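Local coordinates for protein tRNA (adenine(9)-N1)-methyltransferase (PDB 5A7Z) that uses S-adenosyl-L-methionine to methylate N1 of adenosine 9 in tRNA, as an archaeal member of the Trm10 family of SPOUT methyltransferases, at residues Arg140-Asp145 with Ile245-Leu250; Leu167-Glu172 with Tyr222-Val227; Ile39-Glu44 with Gln49-Lys54; Phe197-Ile202 with Gly206-Arg211. All coordinates share one frame; numbering follows the deposited sequence.

Contact 1: Arg140-Asp145 with Ile245-Leu250; sequences RKFLWD and ILEIIL
Leu250 reaches Phe142 and Leu143 with successive atoms of its side chain. Its CB sits over one face of the Phe142 ring, 3.7 Å from the ring centroid and 14° off the normal, a CH-pi contact displaced toward the rim; the nearest ring atom is CG, 3.6 Å from Leu250 CB. With CG set beside the backbone N (chi1 -63°), the second torsion of 169° sends the two methyls to different partners. CD1 of Leu250 follows the same ring and comes within 3.7 Å of Phe142 CD1, while CD2 moves on to Leu143, where it meets CD1 at 3.7 Å. The contact packs the C-terminal end of helix 122-142, and the loop that leaves it, against helix 242-255 of the SPOUT methyltransferase domain. One helical turn before Leu250, Glu247 brings its CG to 3.9 Å from Phe142 CZ, obliquely to the ring, and its extended chain carries the carboxylate past the aromatic group to a salt bridge with Arg251. Val138 touches both Glu247 and Leu250 from the preceding turn of helix 122-142. Beyond the apolar patch, Arg140 grips Asp145 side-on: NE meets OD1 at 2.8 Å in a nearly straight bond, and NH2 takes the syn lone pair of OD2.

Contact 2: Leu167-Glu172 with Tyr222-Val227; sequences LSLSDE and YSFPRV
Leu169 and Phe224 point at each other from opposite directions, and their ends make the closest approach: Leu169 CD2 lies 3.6 Å from Phe224 CZ. The methyl comes to the ring obliquely. Leu169 holds CG anti to the backbone N (chi1 -159°), which extends the leucine from its loop toward the aromatic pair. Tyr222, two residues before Phe224, offers a second ring to the same methyl, again at a slant and less closely, with Tyr222 CE2 4.3 Å from Leu169 CD2. One branch of a leucine thus serves both aromatics. The loop between strands 162-164 and 175-178 is joined in this way to the residues leading into strand 226-228, which pairs in parallel with strand 175-178 in the SPOUT methyltransferase domain. Pro175 of that strand touches both Leu169 and Phe224, and Leu216 of helix 211-220 also packs on Leu169. The patch is apolar but lies at the protein surface, where Tyr222 is exposed. Just beyond Leu169 the loop bends in an ST turn, Ser170 OG accepting from Glu172 N at 3.1 Å; Ser170 N in turn donates to the carboxylate of Asp173.

Contact 3: Ile39-Glu44 with Gln49-Lys54; sequences IYIGHE and QSLAIK
The shortest polar bond joins Lys54 to Glu44: NZ lies 2.8 Å from OE1, a salt bridge that is also a hydrogen bond. The ammonium meets the oxygen on its syn side, 16° out of the carboxylate plane. Glu44 OE2 is 3.9 Å from Lys54 NZ, so one oxygen carries the bond. Both chains bend at the second torsion, Glu44 with chi2 at -44° and Lys54 at -139°, and they approach at a slant where NZ meets OE1. Lys54 NZ has a further, weak hydrogen bond to the hydroxyl of Tyr60. Beneath the charged pair lies an apolar layer built on Leu51, one turn earlier in the helix. Its methyls divide the work: CD2 rests 3.5 Å from Glu44 CB, under the root of the acidic chain, and CD1 lies 3.7 Å from Ile41 CG2, the two side chains crossing at about a right angle. Phe93 and Leu80 of neighbouring strands and Phe27 of helix 22-33 close round Leu51. The residues facing the helix are set by a type II' beta turn from Ile41 to Glu44, closed by Glu44 N bonding Ile41 O at 3.1 Å, with Gly42 taking the positive phi of its first corner. The arrangement is a strand-turn-helix connection, in which strand 38-40 of the N-terminal mixed sheet passes through the turn into helix 48-57, and the helix packs back on the turn.

Contact 4: Phe197-Ile202 with Gly206-Arg211; sequences FVIGGI and GRRLDR
The Arg208 guanidinium carries Ile202 CG2 over one face, 3.4 Å above the plane and toward the rim, while Gly200 O lies at its edge. There NH1 donates to Gly200 O at 3.0 Å with an N-H...O angle of 163°; the oxygen is nearly in the guanidinium plane, although the donor is tilted from the plane of the carbonyl. A bend at the third torsion (chi3 -87°) turns the group back over the opposite strand, and its other terminal nitrogen, NH2, bonds Asp240 O. Ile199 runs beside the arginine and points the same way, its CG2 3.8 Å from Arg208 CD. The backbones form a short antiparallel beta hairpin, at the end of strand 196-202 in the SPOUT domain sheet. Gly201 and Leu209 are its hydrogen-bonded pair, through two weak bonds: Gly201 N to Leu209 O at 3.3 Å and Leu209 N to Gly201 O at 3.0 Å. Ile202 and Arg208 are the non-hydrogen-bonded pair next to it. The backbones also close up at Gly200, whose CA makes a CA-H...O contact with Leu209 O at 3.5 Å. Farther along, Val198 CG1 packs on Asp210 CB at 4.0 Å, and the Asp210 carboxylate faces the guanidinium of Arg226.

Overall arrangement
Contacts 1, 2 and 4 belong to the methyltransferase domain, whereas contact 3 lies in the N-terminal part, about 35 Å between centres from both contacts 2 and 4. Contact 1, the most central, is carbon-to-carbon packing of helix 122-142 and its following loop on helix 242-255. The two parts meet where Gln49 NE2 hydrogen-bonds the carbonyl oxygens of Arg140 and Leu143. Helix 242-255 also covers strand 196-202 of contact 4, Ile249 packing on Phe197. Contacts 2 and 4 reach the same sheet, and Arg226 and Asp210 pair between them, though modelled implausibly close. Contact 2 is a hydrophobic surface patch, contact 4 a buried hairpin held by two weak backbone bonds and a straighter one from Arg208, and contact 3 lays an ion pair over a leucine.

Contact 1: Arg140-Asp145 with Ile245-Leu250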
loop_
_atom_site.group_PDB
_atom_site.type_symbol
_atom_site.label_atom_id
_atom_site.label_comp_id
_atom_site.label_asym_id
_atom_site.label_seq_id
_atom_site.Cartn_x
_atom_site.Cartn_y
_atom_site.Cartn_z
ATOM N N ARG A 140 -3.160 0.988 4.504
ATOM C CA ARG A 140 -3.072 2.180 5.329
ATOM C C ARG A 140 -1.779 2.307 6.128
ATOM O O ARG A 140 -1.464 3.379 6.558
ATOM C CB ARG A 140 -4.259 2.230 6.252
ATOM C CG ARG A 140 -5.467 2.783 5.570
ATOM C CD ARG A 140 -6.655 2.740 6.503
ATOM N NE ARG A 140 -7.836 3.223 5.815
ATOM C CZ ARG A 140 -9.047 3.303 6.361
ATOM N NH1 ARG A 140 -9.245 2.917 7.610
ATOM N NH2 ARG A 140 -10.067 3.749 5.640
ATOM N N LYS A 141 -1.056 1.211 6.252
ATOM C CA LYS A 141 0.236 1.172 6.867
ATOM C C LYS A 141 1.330 1.704 5.937
ATOM O O LYS A 141 2.314 2.185 6.386
ATOM C CB LYS A 141 0.578 -0.268 7.235
ATOM C CG LYS A 141 0.465 -0.664 8.671
ATOM C CD LYS A 141 -0.848 -0.319 9.284
ATOM C CE LYS A 141 -1.302 -1.359 10.286
ATOM N NZ LYS A 141 -2.721 -1.197 10.691
ATOM N N PHE A 142 1.128 1.569 4.631
ATOM C CA PHE A 142 2.163 1.936 3.673
ATOM C C PHE A 142 1.768 3.115 2.792
ATOM O O PHE A 142 2.552 4.045 2.598
ATOM C CB PHE A 142 2.531 0.734 2.799
ATOM C CG PHE A 142 3.097 -0.424 3.570
ATOM C CD1 PHE A 142 2.259 -1.333 4.194
ATOM C CD2 PHE A 142 4.466 -0.605 3.669
ATOM C CE1 PHE A 142 2.776 -2.400 4.904
ATOM C CE2 PHE A 142 4.990 -1.670 4.378
ATOM C CZ PHE A 142 4.144 -2.568 4.996
ATOM N N LEU A 143 0.554 3.072 2.256
ATOM C CA LEU A 143 0.109 4.087 1.338
ATOM C C LEU A 143 -1.179 4.694 1.833
ATOM O O LEU A 143 -1.220 5.147 2.922
ATOM C CB LEU A 143 -0.080 3.483 -0.042
ATOM C CG LEU A 143 1.179 2.968 -0.718
ATOM C CD1 LEU A 143 0.977 1.941 -1.805
ATOM C CD2 LEU A 143 2.106 4.071 -1.160
ATOM N N TRP A 144 -2.226 4.672 1.026
ATOM C CA TRP A 144 -3.546 5.014 1.482
ATOM C C TRP A 144 -4.582 4.229 0.708
ATOM O O TRP A 144 -4.239 3.562 -0.238
ATOM C CB TRP A 144 -3.782 6.514 1.435
ATOM C CG TRP A 144 -4.288 7.021 0.196
ATOM C CD1 TRP A 144 -3.661 7.044 -0.972
ATOM C CD2 TRP A 144 -5.557 7.580 -0.018
ATOM N NE1 TRP A 144 -4.445 7.581 -1.928
ATOM C CE2 TRP A 144 -5.631 7.924 -1.360
ATOM C CE3 TRP A 144 -6.651 7.821 0.795
ATOM C CZ2 TRP A 144 -6.745 8.491 -1.908
ATOM C CZ3 TRP A 144 -7.743 8.389 0.252
ATOM C CH2 TRP A 144 -7.784 8.722 -1.085
ATOM N N ASP A 145 -5.829 4.287 1.155
ATOM C CA ASP A 145 -6.937 3.564 0.531
ATOM C C ASP A 145 -6.895 3.573 -0.994
ATOM O O ASP A 145 -7.244 2.627 -1.616
ATOM C CB ASP A 145 -8.316 4.107 0.940
ATOM C CG ASP A 145 -8.572 4.077 2.429
ATOM O OD1 ASP A 145 -7.639 4.130 3.214
ATOM O OD2 ASP A 145 -9.724 4.017 2.813
ATOM N N ILE A 245 0.466 -11.390 1.425
ATOM C CA ILE A 245 1.121 -11.154 0.146
ATOM C C ILE A 245 1.223 -9.648 -0.147
ATOM O O ILE A 245 2.279 -9.154 -0.581
ATOM C CB ILE A 245 0.344 -11.825 -1.027
ATOM C CG1 ILE A 245 0.334 -13.355 -0.896
ATOM C CG2 ILE A 245 0.952 -11.449 -2.366
ATOM C CD1 ILE A 245 1.717 -13.969 -0.877
ATOM N N LEU A 246 0.114 -8.932 0.023
ATOM C CA LEU A 246 0.120 -7.478 -0.163
ATOM C C LEU A 246 1.216 -6.823 0.691
ATOM O O LEU A 246 2.029 -6.048 0.208
ATOM C CB LEU A 246 -1.220 -6.918 0.244
ATOM C CG LEU A 246 -1.351 -5.401 0.123
ATOM C CD1 LEU A 246 -1.049 -4.994 -1.290
ATOM C CD2 LEU A 246 -2.760 -4.959 0.505
ATOM N N GLU A 247 1.241 -7.145 1.970
ATOM C CA GLU A 247 2.222 -6.543 2.858
ATOM C C GLU A 247 3.674 -6.849 2.447
ATOM O O GLU A 247 4.548 -5.993 2.561
ATOM C CB GLU A 247 1.983 -6.961 4.305
ATOM C CG GLU A 247 2.976 -6.306 5.233
ATOM C CD GLU A 247 2.669 -6.513 6.699
ATOM O OE1 GLU A 247 1.522 -6.865 7.020
ATOM O OE2 GLU A 247 3.592 -6.317 7.539
ATOM N N ILE A 248 3.921 -8.046 1.944
ATOM C CA ILE A 248 5.241 -8.373 1.434
ATOM C C ILE A 248 5.648 -7.463 0.294
ATOM O O ILE A 248 6.812 -7.040 0.215
ATOM C CB ILE A 248 5.333 -9.834 0.953
ATOM C CG1 ILE A 248 5.337 -10.788 2.153
ATOM C CG2 ILE A 248 6.586 -10.030 0.108
ATOM C CD1 ILE A 248 5.025 -12.233 1.806
ATOM N N ILE A 249 4.730 -7.236 -0.642
ATOM C CA ILE A 249 5.038 -6.409 -1.822
ATOM C C ILE A 249 5.370 -5.012 -1.309
ATOM O O ILE A 249 6.336 -4.402 -1.712
ATOM C CB ILE A 249 3.844 -6.298 -2.823
ATOM C CG1 ILE A 249 3.305 -7.666 -3.262
ATOM C CG2 ILE A 249 4.237 -5.497 -4.055
ATOM C CD1 ILE A 249 4.313 -8.535 -3.963
ATOM N N LEU A 250 4.544 -4.513 -0.423
ATOM C CA LEU A 250 4.709 -3.160 0.087
ATOM C C LEU A 250 5.970 -3.028 0.977
ATOM O O LEU A 250 6.589 -1.989 0.976
ATOM C CB LEU A 250 3.453 -2.727 0.833
ATOM C CG LEU A 250 2.165 -2.632 -0.003
ATOM C CD1 LEU A 250 0.955 -2.467 0.911
ATOM C CD2 LEU A 250 2.232 -1.472 -0.986
#

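Contact 2: Leu167-Glu172 with Tyr222-Val227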
loop_
_atom_site.group_PDB
_atom_site.type_symbol
_atom_site.label_atom_id
_atom_site.label_comp_id
_atom_site.label_asym_id
_atom_site.label_seq_id
_atom_site.Cartn_x
_atom_site.Cartn_y
_atom_site.Cartn_z
ATOM N N LEU A 167 -11.741 -4.437 -14.866
ATOM C CA LEU A 167 -10.428 -3.806 -14.796
ATOM C C LEU A 167 -10.246 -2.719 -15.853
ATOM O O LEU A 167 -10.422 -2.946 -17.040
ATOM C CB LEU A 167 -9.338 -4.859 -14.951
ATOM C CG LEU A 167 -7.932 -4.433 -14.534
ATOM C CD1 LEU A 167 -7.931 -3.852 -13.127
ATOM C CD2 LEU A 167 -6.975 -5.611 -14.627
ATOM N N SER A 168 -9.908 -1.530 -15.395
ATOM C CA SER A 168 -9.579 -0.414 -16.261
ATOM C C SER A 168 -8.054 -0.269 -16.272
ATOM O O SER A 168 -7.430 -0.181 -15.218
ATOM C CB SER A 168 -10.215 0.842 -15.681
ATOM O OG SER A 168 -10.291 1.874 -16.629
ATOM N N LEU A 169 -7.449 -0.270 -17.447
ATOM C CA LEU A 169 -6.006 -0.399 -17.539
ATOM C C LEU A 169 -5.457 0.760 -18.318
ATOM O O LEU A 169 -5.839 0.957 -19.457
ATOM C CB LEU A 169 -5.635 -1.700 -18.239
ATOM C CG LEU A 169 -4.211 -2.214 -17.976
ATOM C CD1 LEU A 169 -4.147 -2.981 -16.681
ATOM C CD2 LEU A 169 -3.745 -3.105 -19.109
ATOM N N SER A 170 -4.561 1.530 -17.700
ATOM C CA SER A 170 -3.989 2.695 -18.352
ATOM C C SER A 170 -2.700 2.385 -19.148
ATOM O O SER A 170 -2.022 1.360 -18.931
ATOM C CB SER A 170 -3.737 3.801 -17.330
ATOM O OG SER A 170 -2.414 3.769 -16.872
ATOM N N ASP A 171 -2.400 3.293 -20.076
ATOM C CA ASP A 171 -1.135 3.336 -20.822
ATOM C C ASP A 171 0.102 3.042 -19.996
ATOM O O ASP A 171 1.121 2.650 -20.545
ATOM C CB ASP A 171 -0.925 4.762 -21.396
ATOM C CG ASP A 171 -1.322 4.877 -22.848
ATOM O OD1 ASP A 171 -1.180 3.887 -23.574
ATOM O OD2 ASP A 171 -1.751 5.971 -23.269
ATOM N N GLU A 172 0.068 3.446 -18.730
ATOM C CA GLU A 172 1.255 3.478 -17.894
ATOM C C GLU A 172 1.313 2.350 -16.900
ATOM O O GLU A 172 2.329 2.172 -16.270
ATOM C CB GLU A 172 1.350 4.800 -17.151
ATOM C CG GLU A 172 2.468 5.678 -17.678
ATOM C CD GLU A 172 2.631 6.949 -16.890
ATOM O OE1 GLU A 172 1.612 7.448 -16.367
ATOM O OE2 GLU A 172 3.771 7.457 -16.809
ATOM N N TYR A 222 -3.601 -9.225 -24.487
ATOM C CA TYR A 222 -2.452 -8.953 -23.596
ATOM C C TYR A 222 -2.015 -10.194 -22.864
ATOM O O TYR A 222 -2.745 -11.160 -22.768
ATOM C CB TYR A 222 -2.745 -7.867 -22.586
ATOM C CG TYR A 222 -3.200 -6.578 -23.187
ATOM C CD1 TYR A 222 -2.750 -6.183 -24.412
ATOM C CD2 TYR A 222 -4.093 -5.757 -22.517
ATOM C CE1 TYR A 222 -3.164 -4.998 -24.984
ATOM C CE2 TYR A 222 -4.515 -4.556 -23.081
ATOM C CZ TYR A 222 -4.057 -4.201 -24.329
ATOM O OH TYR A 222 -4.453 -3.020 -24.929
ATOM N N SER A 223 -0.794 -10.153 -22.373
ATOM C CA SER A 223 -0.257 -11.194 -21.537
ATOM C C SER A 223 0.623 -10.539 -20.485
ATOM O O SER A 223 1.599 -9.869 -20.805
ATOM C CB SER A 223 0.567 -12.171 -22.346
ATOM O OG SER A 223 0.643 -13.407 -21.657
ATOM N N PHE A 224 0.255 -10.700 -19.226
ATOM C CA PHE A 224 1.012 -10.129 -18.149
ATOM C C PHE A 224 1.820 -11.215 -17.464
ATOM O O PHE A 224 1.383 -12.330 -17.377
ATOM C CB PHE A 224 0.055 -9.456 -17.171
ATOM C CG PHE A 224 -0.778 -8.382 -17.803
ATOM C CD1 PHE A 224 -0.171 -7.313 -18.440
ATOM C CD2 PHE A 224 -2.169 -8.457 -17.801
ATOM C CE1 PHE A 224 -0.923 -6.316 -19.039
ATOM C CE2 PHE A 224 -2.931 -7.450 -18.393
ATOM C CZ PHE A 224 -2.301 -6.378 -19.008
ATOM N N PRO A 225 3.006 -10.865 -16.965
ATOM C CA PRO A 225 3.864 -11.865 -16.352
ATOM C C PRO A 225 3.251 -12.411 -15.097
ATOM O O PRO A 225 2.526 -11.706 -14.413
ATOM C CB PRO A 225 5.157 -11.103 -16.029
ATOM C CG PRO A 225 4.972 -9.697 -16.511
ATOM C CD PRO A 225 3.717 -9.624 -17.307
ATOM N N ARG A 226 3.534 -13.675 -14.814
ATOM C CA ARG A 226 2.966 -14.369 -13.688
ATOM C C ARG A 226 4.093 -14.769 -12.768
ATOM O O ARG A 226 4.930 -15.600 -13.139
ATOM C CB ARG A 226 2.254 -15.642 -14.140
ATOM C CG ARG A 226 1.083 -15.442 -15.078
ATOM C CD ARG A 226 -0.065 -16.398 -14.763
ATOM N NE ARG A 226 -1.332 -15.747 -15.056
ATOM C CZ ARG A 226 -2.368 -15.651 -14.234
ATOM N NH1 ARG A 226 -2.362 -16.209 -13.022
ATOM N NH2 ARG A 226 -3.438 -14.990 -14.649
ATOM N N VAL A 227 4.037 -14.286 -11.534
ATOM C CA VAL A 227 5.197 -14.231 -10.688
ATOM C C VAL A 227 4.925 -15.022 -9.413
ATOM O O VAL A 227 3.936 -14.784 -8.726
ATOM C CB VAL A 227 5.550 -12.768 -10.409
ATOM C CG1 VAL A 227 6.334 -12.607 -9.124
ATOM C CG2 VAL A 227 6.330 -12.212 -11.585
#

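Contact 3: Ile39-Glu44 with Gln49-Lys54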
loop_
_atom_site.group_PDB
_atom_site.type_symbol
_atom_site.label_atom_id
_atom_site.label_comp_id
_atom_site.label_asym_id
_atom_site.label_seq_id
_atom_site.Cartn_x
_atom_site.Cartn_y
_atom_site.Cartn_z
ATOM N N ILE A 39 7.742 19.907 12.483
ATOM C CA ILE A 39 6.382 19.725 12.949
ATOM C C ILE A 39 6.424 19.075 14.313
ATOM O O ILE A 39 7.138 18.049 14.504
ATOM C CB ILE A 39 5.611 18.819 11.985
ATOM C CG1 ILE A 39 5.453 19.489 10.630
ATOM C CG2 ILE A 39 4.236 18.472 12.550
ATOM C CD1 ILE A 39 4.777 18.599 9.610
ATOM N N TYR A 40 5.670 19.631 15.260
ATOM C CA TYR A 40 5.466 18.981 16.553
ATOM C C TYR A 40 4.346 17.959 16.419
ATOM O O TYR A 40 3.243 18.312 16.047
ATOM C CB TYR A 40 5.095 20.002 17.619
ATOM C CG TYR A 40 5.174 19.458 19.038
ATOM C CD1 TYR A 40 4.100 18.771 19.613
ATOM C CD2 TYR A 40 6.287 19.672 19.810
ATOM C CE1 TYR A 40 4.169 18.283 20.917
ATOM C CE2 TYR A 40 6.386 19.165 21.102
ATOM C CZ TYR A 40 5.323 18.490 21.667
ATOM O OH TYR A 40 5.430 18.027 22.975
ATOM N N ILE A 41 4.672 16.672 16.631
ATOM C CA ILE A 41 3.794 15.570 16.265
ATOM C C ILE A 41 3.164 14.911 17.487
ATOM O O ILE A 41 2.292 14.068 17.349
ATOM C CB ILE A 41 4.532 14.468 15.451
ATOM C CG1 ILE A 41 5.724 13.882 16.221
ATOM C CG2 ILE A 41 5.026 15.015 14.120
ATOM C CD1 ILE A 41 6.158 12.534 15.697
ATOM N N GLY A 42 3.618 15.269 18.679
ATOM C CA GLY A 42 2.947 14.816 19.895
ATOM C C GLY A 42 3.153 13.338 20.104
ATOM O O GLY A 42 4.300 12.859 20.096
ATOM N N HIS A 43 2.035 12.613 20.197
ATOM C CA HIS A 43 2.029 11.158 20.372
ATOM C C HIS A 43 1.968 10.380 19.058
ATOM O O HIS A 43 1.949 9.153 19.085
ATOM C CB HIS A 43 0.810 10.739 21.214
ATOM C CG HIS A 43 0.714 11.451 22.531
ATOM N ND1 HIS A 43 1.507 11.126 23.608
ATOM C CD2 HIS A 43 -0.054 12.496 22.929
ATOM C CE1 HIS A 43 1.233 11.936 24.614
ATOM N NE2 HIS A 43 0.279 12.770 24.232
ATOM N N GLU A 44 1.913 11.072 17.916
ATOM C CA GLU A 44 1.742 10.376 16.647
ATOM C C GLU A 44 2.959 9.564 16.347
ATOM O O GLU A 44 4.020 9.831 16.861
ATOM C CB GLU A 44 1.456 11.360 15.494
ATOM C CG GLU A 44 0.237 12.241 15.707
ATOM C CD GLU A 44 -0.962 11.475 16.241
ATOM O OE1 GLU A 44 -1.303 10.414 15.669
ATOM O OE2 GLU A 44 -1.554 11.911 17.246
ATOM N N GLN A 49 4.215 9.473 6.578
ATOM C CA GLN A 49 3.160 8.650 5.974
ATOM C C GLN A 49 2.042 8.424 6.959
ATOM O O GLN A 49 0.882 8.357 6.568
ATOM C CB GLN A 49 3.707 7.295 5.483
ATOM C CG GLN A 49 2.666 6.407 4.777
ATOM C CD GLN A 49 1.817 5.612 5.753
ATOM O OE1 GLN A 49 2.164 5.491 6.908
ATOM N NE2 GLN A 49 0.697 5.080 5.285
ATOM N N SER A 50 2.406 8.258 8.229
ATOM C CA SER A 50 1.442 8.091 9.328
ATOM C C SER A 50 0.676 9.389 9.534
ATOM O O SER A 50 -0.498 9.392 9.759
ATOM C CB SER A 50 2.162 7.705 10.622
ATOM O OG SER A 50 2.892 6.470 10.476
ATOM N N LEU A 51 1.349 10.498 9.401
ATOM C CA LEU A 51 0.692 11.755 9.595
ATOM C C LEU A 51 -0.243 11.978 8.444
ATOM O O LEU A 51 -1.365 12.395 8.645
ATOM C CB LEU A 51 1.707 12.883 9.710
ATOM C CG LEU A 51 2.750 12.705 10.831
ATOM C CD1 LEU A 51 3.632 13.947 10.893
ATOM C CD2 LEU A 51 2.113 12.459 12.187
ATOM N N ALA A 52 0.217 11.681 7.231
ATOM C CA ALA A 52 -0.623 11.874 6.042
ATOM C C ALA A 52 -1.910 11.097 6.171
ATOM O O ALA A 52 -2.981 11.627 5.918
ATOM C CB ALA A 52 0.104 11.462 4.790
ATOM N N ILE A 53 -1.815 9.856 6.632
ATOM C CA ILE A 53 -2.982 9.030 6.785
ATOM C C ILE A 53 -3.983 9.683 7.721
ATOM O O ILE A 53 -5.188 9.682 7.439
ATOM C CB ILE A 53 -2.639 7.601 7.310
ATOM C CG1 ILE A 53 -2.430 6.642 6.142
ATOM C CG2 ILE A 53 -3.784 7.038 8.154
ATOM C CD1 ILE A 53 -3.662 6.494 5.251
ATOM N N LYS A 54 -3.503 10.202 8.849
ATOM C CA LYS A 54 -4.408 10.818 9.811
ATOM C C LYS A 54 -5.015 12.105 9.240
ATOM O O LYS A 54 -6.154 12.474 9.547
ATOM C CB LYS A 54 -3.686 11.087 11.122
ATOM C CG LYS A 54 -3.446 9.816 11.951
ATOM C CD LYS A 54 -3.697 10.062 13.442
ATOM C CE LYS A 54 -3.597 8.773 14.270
ATOM N NZ LYS A 54 -3.710 9.064 15.723
#

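Contact 4: Phe197-Ile202 with Gly206-Arg211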
loop_
_atom_site.group_PDB
_atom_site.type_symbol
_atom_site.label_atom_id
_atom_site.label_comp_id
_atom_site.label_asym_id
_atom_site.label_seq_id
_atom_site.Cartn_x
_atom_site.Cartn_y
_atom_site.Cartn_z
ATOM N N PHE A 197 0.098 -4.549 -9.177
ATOM C CA PHE A 197 0.180 -5.941 -8.667
ATOM C C PHE A 197 -1.182 -6.551 -8.501
ATOM O O PHE A 197 -2.019 -6.008 -7.803
ATOM C CB PHE A 197 0.956 -5.974 -7.344
ATOM C CG PHE A 197 2.311 -5.399 -7.474
ATOM C CD1 PHE A 197 2.476 -4.037 -7.527
ATOM C CD2 PHE A 197 3.388 -6.210 -7.752
ATOM C CE1 PHE A 197 3.717 -3.484 -7.761
ATOM C CE2 PHE A 197 4.644 -5.665 -7.965
ATOM C CZ PHE A 197 4.805 -4.303 -7.976
ATOM N N VAL A 198 -1.412 -7.665 -9.201
ATOM C CA VAL A 198 -2.703 -8.315 -9.244
ATOM C C VAL A 198 -2.648 -9.618 -8.443
ATOM O O VAL A 198 -1.833 -10.509 -8.731
ATOM C CB VAL A 198 -3.141 -8.612 -10.695
ATOM C CG1 VAL A 198 -4.510 -9.281 -10.712
ATOM C CG2 VAL A 198 -3.195 -7.330 -11.527
ATOM N N ILE A 199 -3.529 -9.689 -7.439
ATOM C CA ILE A 199 -3.723 -10.857 -6.579
ATOM C C ILE A 199 -5.182 -11.312 -6.665
ATOM O O ILE A 199 -6.104 -10.590 -6.274
ATOM C CB ILE A 199 -3.357 -10.539 -5.098
ATOM C CG1 ILE A 199 -2.160 -9.579 -5.044
ATOM C CG2 ILE A 199 -3.008 -11.832 -4.355
ATOM C CD1 ILE A 199 -1.957 -8.864 -3.716
ATOM N N GLY A 200 -5.393 -12.504 -7.203
ATOM C CA GLY A 200 -6.729 -13.098 -7.257
ATOM C C GLY A 200 -6.936 -14.037 -6.096
ATOM O O GLY A 200 -6.214 -13.973 -5.107
ATOM N N GLY A 201 -7.929 -14.907 -6.220
ATOM C CA GLY A 201 -8.251 -15.884 -5.183
ATOM C C GLY A 201 -7.661 -17.264 -5.451
ATOM O O GLY A 201 -7.258 -17.572 -6.578
ATOM N N ILE A 202 -7.624 -18.088 -4.418
ATOM C CA ILE A 202 -7.164 -19.460 -4.524
ATOM C C ILE A 202 -8.301 -20.361 -4.903
ATOM O O ILE A 202 -9.279 -20.471 -4.200
ATOM C CB ILE A 202 -6.618 -19.976 -3.205
ATOM C CG1 ILE A 202 -7.678 -19.841 -2.118
ATOM C CG2 ILE A 202 -5.363 -19.236 -2.819
ATOM C CD1 ILE A 202 -7.511 -20.794 -0.951
ATOM N N GLY A 206 -4.476 -24.341 -4.682
ATOM C CA GLY A 206 -3.452 -23.341 -4.887
ATOM C C GLY A 206 -3.485 -22.354 -6.023
ATOM O O GLY A 206 -3.125 -21.225 -5.785
ATOM N N ARG A 207 -3.820 -22.740 -7.242
ATOM C CA ARG A 207 -3.694 -21.695 -8.213
ATOM C C ARG A 207 -4.539 -20.538 -7.814
ATOM O O ARG A 207 -5.505 -20.656 -7.098
ATOM C CB ARG A 207 -3.898 -22.073 -9.662
ATOM C CG ARG A 207 -2.851 -21.350 -10.503
ATOM C CD ARG A 207 -3.409 -20.491 -11.616
ATOM N NE ARG A 207 -2.378 -20.193 -12.617
ATOM C CZ ARG A 207 -1.707 -21.109 -13.314
ATOM N NH1 ARG A 207 -1.958 -22.400 -13.154
ATOM N NH2 ARG A 207 -0.782 -20.734 -14.180
ATOM N N ARG A 208 -4.097 -19.400 -8.261
ATOM C CA ARG A 208 -4.735 -18.145 -7.934
ATOM C C ARG A 208 -5.238 -17.552 -9.214
ATOM O O ARG A 208 -4.490 -16.981 -9.982
ATOM C CB ARG A 208 -3.743 -17.195 -7.273
ATOM C CG ARG A 208 -4.346 -16.214 -6.300
ATOM C CD ARG A 208 -3.278 -15.332 -5.710
ATOM N NE ARG A 208 -2.674 -15.935 -4.538
ATOM C CZ ARG A 208 -3.278 -16.048 -3.374
ATOM N NH1 ARG A 208 -4.494 -15.612 -3.213
ATOM N NH2 ARG A 208 -2.662 -16.604 -2.372
ATOM N N LEU A 209 -6.516 -17.730 -9.435
ATOM C CA LEU A 209 -7.171 -17.211 -10.606
ATOM C C LEU A 209 -7.488 -15.728 -10.428
ATOM O O LEU A 209 -8.179 -15.321 -9.485
ATOM C CB LEU A 209 -8.457 -18.002 -10.910
ATOM C CG LEU A 209 -9.432 -17.389 -11.948
ATOM C CD1 LEU A 209 -8.756 -17.094 -13.296
ATOM C CD2 LEU A 209 -10.650 -18.287 -12.155
ATOM N N ASP A 210 -6.933 -14.938 -11.336
ATOM C CA ASP A 210 -7.297 -13.549 -11.533
ATOM C C ASP A 210 -8.256 -13.448 -12.730
ATOM O O ASP A 210 -7.833 -13.260 -13.873
ATOM C CB ASP A 210 -6.038 -12.766 -11.829
ATOM C CG ASP A 210 -5.255 -13.375 -12.949
ATOM O OD1 ASP A 210 -5.054 -14.610 -12.904
ATOM O OD2 ASP A 210 -4.915 -12.663 -13.912
ATOM N N ARG A 211 -9.542 -13.596 -12.463
ATOM C CA ARG A 211 -10.495 -13.813 -13.513
ATOM C C ARG A 211 -10.849 -12.527 -14.288
ATOM O O ARG A 211 -11.050 -12.572 -15.483
ATOM C CB ARG A 211 -11.770 -14.382 -12.917
ATOM C CG ARG A 211 -12.848 -14.646 -13.954
ATOM C CD ARG A 211 -12.431 -15.795 -14.847
ATOM N NE ARG A 211 -13.562 -16.506 -15.467
ATOM C CZ ARG A 211 -13.537 -17.807 -15.779
ATOM N NH1 ARG A 211 -12.457 -18.544 -15.485
ATOM N NH2 ARG A 211 -14.585 -18.379 -16.375
#